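Local coordinates for uncharacterized conserved protein YndB, AHSA1/START domain (Micromonospora chersina, PDB 6V04) that is of unknown function but is encoded in the dynemicin biosynthetic locus, where its START/Bet v1-like domains suggest a role in handling a biosynthetic intermediate, at residues A38-H43 with A134-T139; H43-M48 with A52-D57; L78-F83 with E89-W94. All blocks are in the same frame, centred on the assembly; numbering follows the deposited sequence.

How the contacts relate
All three contacts belong to the N-terminal START/Bet v1-like domain, in which a curved antiparallel sheet faces a long helix, here 116-139. Contact 1 spans the widest interval of sequence, and the other two fall within it, contact 2 closing before contact 3 opens. Contacts 2 and 3 are hairpins of the same seven-stranded sheet, with centres about 12 Å apart; contact 1 joins helices 34-40 and 116-139, its centre about 16 Å from that of contact 2 and 20 Å from that of contact 3. Phe41 links them, touching Val56, Trp81 and Trp94, while Met48 meets Phe79. These touches join helices and sheet through apolar side chains on the domain's inner side.

Contact 1 of 3, residues A38-H43 with A134-T139; sequences AQWFGH and ARYLET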
loop_
_atom_site.group_PDB
_atom_site.type_symbol
_atom_site.label_atom_id
_atom_site.label_comp_id
_atom_site.label_asym_id
_atom_site.label_seq_id
_atom_site.Cartn_x
_atom_site.Cartn_y
_atom_site.Cartn_z
ATOM N N ALA A 38 -12.714 9.135 7.989
ATOM C CA ALA A 38 -11.404 9.482 8.528
ATOM C C ALA A 38 -11.207 9.009 9.959
ATOM O O ALA A 38 -10.080 9.065 10.461
ATOM C CB ALA A 38 -11.210 10.993 8.433
ATOM N N GLN A 39 -12.261 8.553 10.635
ATOM C CA GLN A 39 -12.103 8.075 12.002
ATOM C C GLN A 39 -11.670 6.620 12.076
ATOM O O GLN A 39 -11.218 6.184 13.137
ATOM C CB GLN A 39 -13.405 8.254 12.787
ATOM C CG GLN A 39 -13.949 9.673 12.770
ATOM C CD GLN A 39 -12.955 10.678 13.272
ATOM O OE1 GLN A 39 -12.663 11.673 12.604
ATOM N NE2 GLN A 39 -12.426 10.431 14.460
ATOM N N TRP A 40 -11.812 5.842 10.984
ATOM C CA TRP A 40 -11.434 4.433 11.010
ATOM C C TRP A 40 -10.654 3.967 9.791
ATOM O O TRP A 40 -9.892 3.001 9.915
ATOM C CB TRP A 40 -12.695 3.548 11.168
ATOM C CG TRP A 40 -13.636 3.639 10.000
ATOM C CD1 TRP A 40 -14.603 4.583 9.804
ATOM C CD2 TRP A 40 -13.679 2.775 8.859
ATOM N NE1 TRP A 40 -15.248 4.354 8.612
ATOM C CE2 TRP A 40 -14.693 3.256 8.009
ATOM C CE3 TRP A 40 -12.958 1.643 8.471
ATOM C CZ2 TRP A 40 -15.013 2.628 6.796
ATOM C CZ3 TRP A 40 -13.282 1.023 7.256
ATOM C CH2 TRP A 40 -14.279 1.537 6.436
ATOM N N PHE A 41 -10.803 4.603 8.625
ATOM C CA PHE A 41 -10.226 4.114 7.377
ATOM C C PHE A 41 -9.085 5.007 6.903
ATOM O O PHE A 41 -7.928 4.578 6.891
ATOM C CB PHE A 41 -11.329 4.013 6.317
ATOM C CG PHE A 41 -10.872 3.429 5.000
ATOM C CD1 PHE A 41 -10.327 2.166 4.943
ATOM C CD2 PHE A 41 -11.046 4.137 3.815
ATOM C CE1 PHE A 41 -9.927 1.619 3.719
ATOM C CE2 PHE A 41 -10.652 3.596 2.596
ATOM C CZ PHE A 41 -10.080 2.350 2.556
ATOM N N GLY A 42 -9.386 6.224 6.479
ATOM C CA GLY A 42 -8.383 7.102 5.908
ATOM C C GLY A 42 -9.045 8.392 5.496
ATOM O O GLY A 42 -10.254 8.576 5.657
ATOM N N HIS A 43 -8.235 9.289 4.950
ATOM C CA HIS A 43 -8.690 10.618 4.576
ATOM C C HIS A 43 -9.061 10.650 3.097
ATOM O O HIS A 43 -8.192 10.488 2.236
ATOM C CB HIS A 43 -7.609 11.656 4.864
ATOM C CG HIS A 43 -7.957 13.022 4.370
ATOM N ND1 HIS A 43 -8.743 13.892 5.093
ATOM C CD2 HIS A 43 -7.672 13.647 3.204
ATOM C CE1 HIS A 43 -8.913 15.004 4.400
ATOM N NE2 HIS A 43 -8.273 14.882 3.251
ATOM N N ALA A 134 -15.668 -1.620 12.959
ATOM C CA ALA A 134 -16.478 -2.126 14.064
ATOM C C ALA A 134 -16.135 -1.421 15.370
ATOM O O ALA A 134 -17.028 -1.111 16.164
ATOM C CB ALA A 134 -16.290 -3.638 14.201
ATOM N N ARG A 135 -14.848 -1.166 15.606
ATOM C CA ARG A 135 -14.428 -0.457 16.816
ATOM C C ARG A 135 -15.019 0.948 16.862
ATOM O O ARG A 135 -15.512 1.397 17.902
ATOM C CB ARG A 135 -12.906 -0.388 16.865
ATOM C CG ARG A 135 -12.212 -1.656 17.312
ATOM C CD ARG A 135 -10.702 -1.444 17.326
ATOM N NE ARG A 135 -10.301 -0.350 18.215
ATOM C CZ ARG A 135 -9.677 -0.498 19.384
ATOM N NH1 ARG A 135 -9.352 -1.701 19.841
ATOM N NH2 ARG A 135 -9.367 0.574 20.100
ATOM N N TYR A 136 -14.948 1.663 15.739
ATOM C CA TYR A 136 -15.467 3.023 15.666
ATOM C C TYR A 136 -16.975 3.063 15.887
ATOM O O TYR A 136 -17.482 3.945 16.594
ATOM C CB TYR A 136 -15.087 3.637 14.317
ATOM C CG TYR A 136 -15.836 4.908 14.006
ATOM C CD1 TYR A 136 -15.624 6.060 14.743
ATOM C CD2 TYR A 136 -16.749 4.954 12.961
ATOM C CE1 TYR A 136 -16.327 7.227 14.467
ATOM C CE2 TYR A 136 -17.454 6.106 12.674
ATOM C CZ TYR A 136 -17.233 7.241 13.417
ATOM O OH TYR A 136 -17.946 8.386 13.121
ATOM N N LEU A 137 -17.714 2.115 15.294
ATOM C CA LEU A 137 -19.157 2.059 15.519
ATOM C C LEU A 137 -19.488 1.741 16.971
ATOM O O LEU A 137 -20.485 2.243 17.505
ATOM C CB LEU A 137 -19.787 1.018 14.591
ATOM C CG LEU A 137 -19.796 1.396 13.110
ATOM C CD1 LEU A 137 -20.182 0.206 12.263
ATOM C CD2 LEU A 137 -20.764 2.549 12.884
ATOM N N GLU A 138 -18.663 0.923 17.625
ATOM C CA GLU A 138 -18.934 0.532 19.005
ATOM C C GLU A 138 -18.705 1.686 19.973
ATOM O O GLU A 138 -19.542 1.950 20.845
ATOM C CB GLU A 138 -18.051 -0.660 19.377
ATOM C CG GLU A 138 -18.257 -1.191 20.783
ATOM C CD GLU A 138 -17.245 -2.258 21.151
ATOM O OE1 GLU A 138 -16.405 -2.604 20.294
ATOM O OE2 GLU A 138 -17.286 -2.748 22.300
ATOM N N THR A 139 -17.573 2.380 19.844
ATOM C CA THR A 139 -17.142 3.334 20.859
ATOM C C THR A 139 -17.301 4.791 20.456
ATOM O O THR A 139 -17.327 5.654 21.341
ATOM C CB THR A 139 -15.665 3.106 21.210
ATOM O OG1 THR A 139 -14.842 3.550 20.127
ATOM C CG2 THR A 139 -15.399 1.629 21.473
#
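Tyr136 receives Gln39 over one face of its ring and Trp40 obliquely, at its CD2 atom, and these two approaches make up the contact. They join two helical elements of the START/Bet v1-like fold: the end of helix 34-40, one of the short helices ahead of the sheet's edge strand, and the C-terminal end of the long helix 116-139. The closest CA pair, Trp40 with Tyr136, is 6.3 Å apart.

The first interaction is a CH-pi contact. Gln39 CB lies 3.9 Å from the centroid of the Tyr136 ring and 28° off its normal, which places it over the face and shifted from the centre; its nearest ring atom, Tyr136 CE1, is 3.5 Å away. Gln39 CG follows over the same part of the ring, at 3.8 Å from Tyr136 CE1. The aliphatic base of the glutamine therefore does the touching, while its far end leads away.

The second interaction is aromatic, but with little overlap. The five-membered ring of Trp40 and the ring of Tyr136 have planes only 20° apart, yet their centroids are separated by 5.7 Å, so the pair is slid past the range of a full stack. With CG of Trp40 held between its backbone N and carbonyl carbon (chi1 65°), the indole brings CD1 toward Tyr136, which lies across the indole plane from Phe41 CB.

Polar ends are satisfied elsewhere: Trp40 NE1 bonds to Ala30 O of helix 24-32, and Tyr136 OH to Arg36 NH1, likely to limit how either side chain turns. Phe41, next in sequence, turns to the other side and meets Phe129 of the long helix edge-to-face. Between the two aromatic side chains, the closest approach is Trp40 CD1 to Tyr136 CD2, at 3.8 Å.

Contact 2 of 3, residues H43-M48 with A52-D57; sequences HLSAPM and ASTRVD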
loop_
_atom_site.group_PDB
_atom_site.type_symbol
_atom_site.label_atom_id
_atom_site.label_comp_id
_atom_site.label_asym_id
_atom_site.label_seq_id
_atom_site.Cartn_x
_atom_site.Cartn_y
_atom_site.Cartn_z
ATOM N N HIS A 43 -8.235 9.289 4.950
ATOM C CA HIS A 43 -8.690 10.618 4.576
ATOM C C HIS A 43 -9.061 10.650 3.097
ATOM O O HIS A 43 -8.192 10.488 2.236
ATOM C CB HIS A 43 -7.609 11.656 4.864
ATOM C CG HIS A 43 -7.957 13.022 4.370
ATOM N ND1 HIS A 43 -8.743 13.892 5.093
ATOM C CD2 HIS A 43 -7.672 13.647 3.204
ATOM C CE1 HIS A 43 -8.913 15.004 4.400
ATOM N NE2 HIS A 43 -8.273 14.882 3.251
ATOM N N LEU A 44 -10.340 10.885 2.812
ATOM C CA LEU A 44 -10.828 11.033 1.448
ATOM C C LEU A 44 -10.658 12.468 0.976
ATOM O O LEU A 44 -11.046 13.403 1.682
ATOM C CB LEU A 44 -12.309 10.660 1.363
ATOM C CG LEU A 44 -12.672 9.187 1.474
ATOM C CD1 LEU A 44 -14.172 8.996 1.647
ATOM C CD2 LEU A 44 -12.188 8.485 0.232
ATOM N N SER A 45 -10.130 12.645 -0.241
ATOM C CA SER A 45 -10.044 13.993 -0.804
ATOM C C SER A 45 -11.413 14.553 -1.162
ATOM O O SER A 45 -11.585 15.779 -1.219
ATOM C CB SER A 45 -9.143 13.993 -2.042
ATOM O OG SER A 45 -9.659 13.154 -3.062
ATOM N N ALA A 46 -12.383 13.680 -1.404
ATOM C CA ALA A 46 -13.745 14.044 -1.757
ATOM C C ALA A 46 -14.608 12.825 -1.495
ATOM O O ALA A 46 -14.101 11.697 -1.555
ATOM C CB ALA A 46 -13.843 14.464 -3.229
ATOM N N PRO A 47 -15.891 13.000 -1.187
ATOM C CA PRO A 47 -16.754 11.824 -1.031
ATOM C C PRO A 47 -16.824 11.040 -2.328
ATOM O O PRO A 47 -16.687 11.588 -3.422
ATOM C CB PRO A 47 -18.115 12.417 -0.656
ATOM C CG PRO A 47 -18.076 13.816 -1.152
ATOM C CD PRO A 47 -16.648 14.257 -1.069
ATOM N N MET A 48 -17.023 9.739 -2.193
ATOM C CA MET A 48 -17.241 8.900 -3.366
ATOM C C MET A 48 -18.535 9.302 -4.065
ATOM O O MET A 48 -19.591 9.406 -3.438
ATOM C CB MET A 48 -17.282 7.440 -2.944
ATOM C CG MET A 48 -15.958 6.915 -2.446
ATOM S SD MET A 48 -16.025 5.138 -2.229
ATOM C CE MET A 48 -14.332 4.757 -1.819
ATOM N N ALA A 52 -16.987 9.617 -10.639
ATOM C CA ALA A 52 -15.989 10.612 -10.284
ATOM C C ALA A 52 -14.781 9.964 -9.620
ATOM O O ALA A 52 -14.871 8.893 -9.011
ATOM C CB ALA A 52 -16.572 11.674 -9.338
ATOM N N SER A 53 -13.647 10.639 -9.734
ATOM C CA SER A 53 -12.419 10.171 -9.125
ATOM C C SER A 53 -12.243 10.792 -7.748
ATOM O O SER A 53 -12.733 11.889 -7.468
ATOM C CB SER A 53 -11.215 10.499 -10.010
ATOM O OG SER A 53 -11.081 11.895 -10.194
ATOM N N THR A 54 -11.553 10.062 -6.877
ATOM C CA THR A 54 -11.153 10.588 -5.583
ATOM C C THR A 54 -9.872 9.877 -5.153
ATOM O O THR A 54 -9.257 9.136 -5.926
ATOM C CB THR A 54 -12.300 10.463 -4.567
ATOM O OG1 THR A 54 -11.961 11.159 -3.356
ATOM C CG2 THR A 54 -12.626 9.021 -4.249
ATOM N N ARG A 55 -9.491 10.074 -3.893
ATOM C CA ARG A 55 -8.217 9.594 -3.378
ATOM C C ARG A 55 -8.352 9.398 -1.878
ATOM O O ARG A 55 -8.923 10.252 -1.196
ATOM C CB ARG A 55 -7.112 10.609 -3.699
ATOM C CG ARG A 55 -5.689 10.197 -3.393
ATOM C CD ARG A 55 -4.776 11.352 -3.794
ATOM N NE ARG A 55 -3.353 11.114 -3.581
ATOM C CZ ARG A 55 -2.737 11.228 -2.412
ATOM N NH1 ARG A 55 -3.422 11.552 -1.321
ATOM N NH2 ARG A 55 -1.430 11.015 -2.329
ATOM N N VAL A 56 -7.819 8.295 -1.359
ATOM C CA VAL A 56 -7.777 8.064 0.081
ATOM C C VAL A 56 -6.322 8.005 0.509
ATOM O O VAL A 56 -5.492 7.370 -0.148
ATOM C CB VAL A 56 -8.542 6.799 0.509
ATOM C CG1 VAL A 56 -7.895 5.535 -0.042
ATOM C CG2 VAL A 56 -8.627 6.748 2.026
ATOM N N ASP A 57 -6.010 8.721 1.583
ATOM C CA ASP A 57 -4.651 8.882 2.076
ATOM C C ASP A 57 -4.621 8.416 3.523
ATOM O O ASP A 57 -5.499 8.794 4.305
ATOM C CB ASP A 57 -4.241 10.350 1.961
ATOM C CG ASP A 57 -2.775 10.559 2.165
ATOM O OD1 ASP A 57 -2.296 10.275 3.279
ATOM O OD2 ASP A 57 -2.112 10.997 1.202
#
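His43 and Asp57 face each other as an antiparallel hydrogen-bonded pair, His43 N reaching Asp57 O at 2.9 Å and Asp57 N returning to His43 O. The first bond is nearly straight, 171° at the hydrogen. Farther along, Ser45 N donates to Arg55 O at 2.8 Å, after the short strand 43-44 has ended.

Between these bonds Leu44 and Val56 form a non-hydrogen-bonded pair with CA atoms 4.5 Å apart, and Leu44 CD2 lies 4.0 Å from Val56 CB on the buried face.

The hairpin closes one edge of the domain's antiparallel sheet: 43-44 is the outermost strand, while 53-57 is also bonded on its other side to strand 63-72. Where regular pairing stops, hydroxyls take over. Ser45 OG donates to Thr54 OG1 at 3.1 Å, and Thr54 OG1 in turn donates to Ala46 O at 2.8 Å. The threonine hydroxyl, held anti to the backbone N (chi1 -172°), thus relays between side chain and turn backbone. A valine at Thr54 would probably leave Ala46 O without this donor and Ser45 OG without this acceptor, letting the turn shift.

Charge pairing runs along strand 53-57: in one of its two conformers the extended Arg55 brings NH1 to Asp57 OD2 at 2.9 Å, meeting its anti lone pair, so the bridge may not be permanent. Asp57 OD1 instead accepts from Gly59 N.

Contact 3 of 3, residues L78-F83 with E89-W94; sequences LFRWSF and ECQVGW
Phe79 lays one face of its ring against Val92, whose CB stands 3.9 Å from the ring centroid and 27° off the normal. The tightest touch is between Phe79 CZ and Val92 CG1, at 3.4 Å. The same CZ points into the face of Trp94: the rings are T-shaped, with planes at 85° and centroids 5.2 Å apart, the phenylalanine supplying the edge. A chi1 of 54° sets the Phe79 ring between its backbone N and carbonyl carbon, where it leans across to the neighbouring strand.

The other methyl of Val92 serves Trp81. Val92 CG2 sits 3.8 Å from the centroid of the indole's five-membered ring, over the face, so this one valine meets two rings, Phe79 with CB and CG1 and Trp81 with CG2. Cys90 CB lies 3.8 Å from Trp81 CD1, with SG farther out at the ring edge, 5.2 Å from the five-membered centroid.

The backbone evidence for a beta hairpin is clear: Phe79 with Val92 and Trp81 with Cys90 are antiparallel hydrogen-bonded pairs, each joined by two N-H to O bonds.

Arg80 and Glu89 carry the polar face. Arg80 NH1 gives a salt bridge to Glu89 OE2 at 2.9 Å, the oxygen lying in the guanidinium plane but approached from above the carboxylate plane. Gln91 runs alongside, its OE1 3.6 Å from Arg80 CD; Arg80 NE has a second charged partner in Asp69.

Strands 76-83 and 90-98 lie within the sheet, flanked by 63-72 and 103-110, and their aromatic face looks inward, where Trp94 meets Trp126 of helix 116-139.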
loop_
_atom_site.group_PDB
_atom_site.type_symbol
_atom_site.label_atom_id
_atom_site.label_comp_id
_atom_site.label_asym_id
_atom_site.label_seq_id
_atom_site.Cartn_x
_atom_site.Cartn_y
_atom_site.Cartn_z
ATOM N N LEU A 78 -19.289 0.721 -5.324
ATOM C CA LEU A 78 -18.483 -0.021 -6.282
ATOM C C LEU A 78 -17.472 0.935 -6.890
ATOM O O LEU A 78 -17.858 1.957 -7.469
ATOM C CB LEU A 78 -19.353 -0.636 -7.376
ATOM C CG LEU A 78 -20.456 -1.522 -6.820
ATOM C CD1 LEU A 78 -21.353 -2.002 -7.947
ATOM C CD2 LEU A 78 -19.868 -2.700 -6.090
ATOM N N PHE A 79 -16.197 0.577 -6.798
ATOM C CA PHE A 79 -15.134 1.452 -7.263
ATOM C C PHE A 79 -13.909 0.637 -7.645
ATOM O O PHE A 79 -13.797 -0.554 -7.348
ATOM C CB PHE A 79 -14.788 2.519 -6.204
ATOM C CG PHE A 79 -14.456 1.969 -4.834
ATOM C CD1 PHE A 79 -15.455 1.726 -3.905
ATOM C CD2 PHE A 79 -13.147 1.743 -4.459
ATOM C CE1 PHE A 79 -15.146 1.238 -2.643
ATOM C CE2 PHE A 79 -12.840 1.252 -3.198
ATOM C CZ PHE A 79 -13.840 1.004 -2.295
ATOM N N ARG A 80 -13.005 1.303 -8.351
ATOM C CA ARG A 80 -11.727 0.750 -8.762
ATOM C C ARG A 80 -10.622 1.590 -8.137
ATOM O O ARG A 80 -10.775 2.804 -7.973
ATOM C CB ARG A 80 -11.613 0.757 -10.282
ATOM C CG ARG A 80 -12.556 -0.228 -10.942
ATOM C CD ARG A 80 -12.726 0.075 -12.408
ATOM N NE ARG A 80 -13.540 1.269 -12.629
ATOM C CZ ARG A 80 -13.106 2.414 -13.150
ATOM N NH1 ARG A 80 -11.841 2.562 -13.530
ATOM N NH2 ARG A 80 -13.960 3.416 -13.316
ATOM N N TRP A 81 -9.510 0.959 -7.770
ATOM C CA TRP A 81 -8.438 1.777 -7.225
ATOM C C TRP A 81 -7.070 1.197 -7.554
ATOM O O TRP A 81 -6.928 0.049 -7.983
ATOM C CB TRP A 81 -8.643 1.993 -5.724
ATOM C CG TRP A 81 -8.417 0.859 -4.754
ATOM C CD1 TRP A 81 -7.879 -0.365 -4.981
ATOM C CD2 TRP A 81 -8.722 0.908 -3.356
ATOM N NE1 TRP A 81 -7.848 -1.097 -3.816
ATOM C CE2 TRP A 81 -8.350 -0.326 -2.800
ATOM C CE3 TRP A 81 -9.267 1.891 -2.522
ATOM C CZ2 TRP A 81 -8.507 -0.613 -1.441
ATOM C CZ3 TRP A 81 -9.427 1.605 -1.175
ATOM C CH2 TRP A 81 -9.041 0.374 -0.646
ATOM N N SER A 82 -6.054 2.045 -7.344
ATOM C CA SER A 82 -4.668 1.758 -7.686
ATOM C C SER A 82 -3.796 2.177 -6.512
ATOM O O SER A 82 -3.746 3.368 -6.176
ATOM C CB SER A 82 -4.257 2.515 -8.951
ATOM O OG SER A 82 -2.863 2.425 -9.184
ATOM N N PHE A 83 -3.103 1.211 -5.905
ATOM C CA PHE A 83 -2.293 1.509 -4.723
ATOM C C PHE A 83 -1.084 2.352 -5.103
ATOM O O PHE A 83 -0.329 2.021 -6.021
ATOM C CB PHE A 83 -1.846 0.224 -4.038
ATOM C CG PHE A 83 -1.173 0.436 -2.713
ATOM C CD1 PHE A 83 -1.754 1.226 -1.743
ATOM C CD2 PHE A 83 0.015 -0.203 -2.432
ATOM C CE1 PHE A 83 -1.122 1.409 -0.522
ATOM C CE2 PHE A 83 0.639 -0.012 -1.215
ATOM C CZ PHE A 83 0.059 0.755 -0.268
ATOM N N GLU A 89 -5.034 -2.062 -11.311
ATOM C CA GLU A 89 -6.386 -1.680 -10.938
ATOM C C GLU A 89 -7.114 -2.849 -10.289
ATOM O O GLU A 89 -7.207 -3.943 -10.869
ATOM C CB GLU A 89 -7.159 -1.190 -12.159
ATOM C CG GLU A 89 -8.554 -0.692 -11.833
ATOM C CD GLU A 89 -9.264 -0.121 -13.037
ATOM O OE1 GLU A 89 -9.732 -0.912 -13.887
ATOM O OE2 GLU A 89 -9.342 1.121 -13.132
ATOM N N CYS A 90 -7.663 -2.599 -9.102
ATOM C CA CYS A 90 -8.476 -3.557 -8.368
ATOM C C CYS A 90 -9.930 -3.127 -8.409
ATOM O O CYS A 90 -10.233 -1.937 -8.337
ATOM C CB CYS A 90 -8.041 -3.655 -6.911
ATOM S SG CYS A 90 -6.314 -4.008 -6.724
ATOM N N GLN A 91 -10.819 -4.107 -8.556
ATOM C CA GLN A 91 -12.256 -3.898 -8.464
ATOM C C GLN A 91 -12.679 -4.130 -7.023
ATOM O O GLN A 91 -12.523 -5.249 -6.511
ATOM C CB GLN A 91 -12.985 -4.875 -9.382
ATOM C CG GLN A 91 -13.035 -4.468 -10.847
ATOM C CD GLN A 91 -14.230 -3.581 -11.234
ATOM O OE1 GLN A 91 -14.304 -3.127 -12.373
ATOM N NE2 GLN A 91 -15.146 -3.328 -10.303
ATOM N N VAL A 92 -13.219 -3.093 -6.375
ATOM C CA VAL A 92 -13.570 -3.159 -4.962
ATOM C C VAL A 92 -15.067 -2.930 -4.812
ATOM O O VAL A 92 -15.646 -2.063 -5.476
ATOM C CB VAL A 92 -12.759 -2.143 -4.123
ATOM C CG1 VAL A 92 -13.072 -2.282 -2.641
ATOM C CG2 VAL A 92 -11.252 -2.346 -4.359
ATOM N N GLY A 93 -15.695 -3.721 -3.948
ATOM C CA GLY A 93 -17.090 -3.500 -3.617
ATOM C C GLY A 93 -17.313 -3.523 -2.121
ATOM O O GLY A 93 -16.755 -4.378 -1.428
ATOM N N TRP A 94 -18.078 -2.559 -1.601
ATOM C CA TRP A 94 -18.515 -2.542 -0.210
ATOM C C TRP A 94 -20.030 -2.637 -0.231
ATOM O O TRP A 94 -20.698 -1.719 -0.715
ATOM C CB TRP A 94 -18.079 -1.264 0.509
ATOM C CG TRP A 94 -16.618 -1.072 0.720
ATOM C CD1 TRP A 94 -15.604 -1.933 0.408
ATOM C CD2 TRP A 94 -16.004 0.080 1.310
ATOM N NE1 TRP A 94 -14.391 -1.377 0.777
ATOM C CE2 TRP A 94 -14.618 -0.144 1.324
ATOM C CE3 TRP A 94 -16.502 1.286 1.827
ATOM C CZ2 TRP A 94 -13.718 0.790 1.829
ATOM C CZ3 TRP A 94 -15.604 2.210 2.331
ATOM C CH2 TRP A 94 -14.230 1.953 2.328
#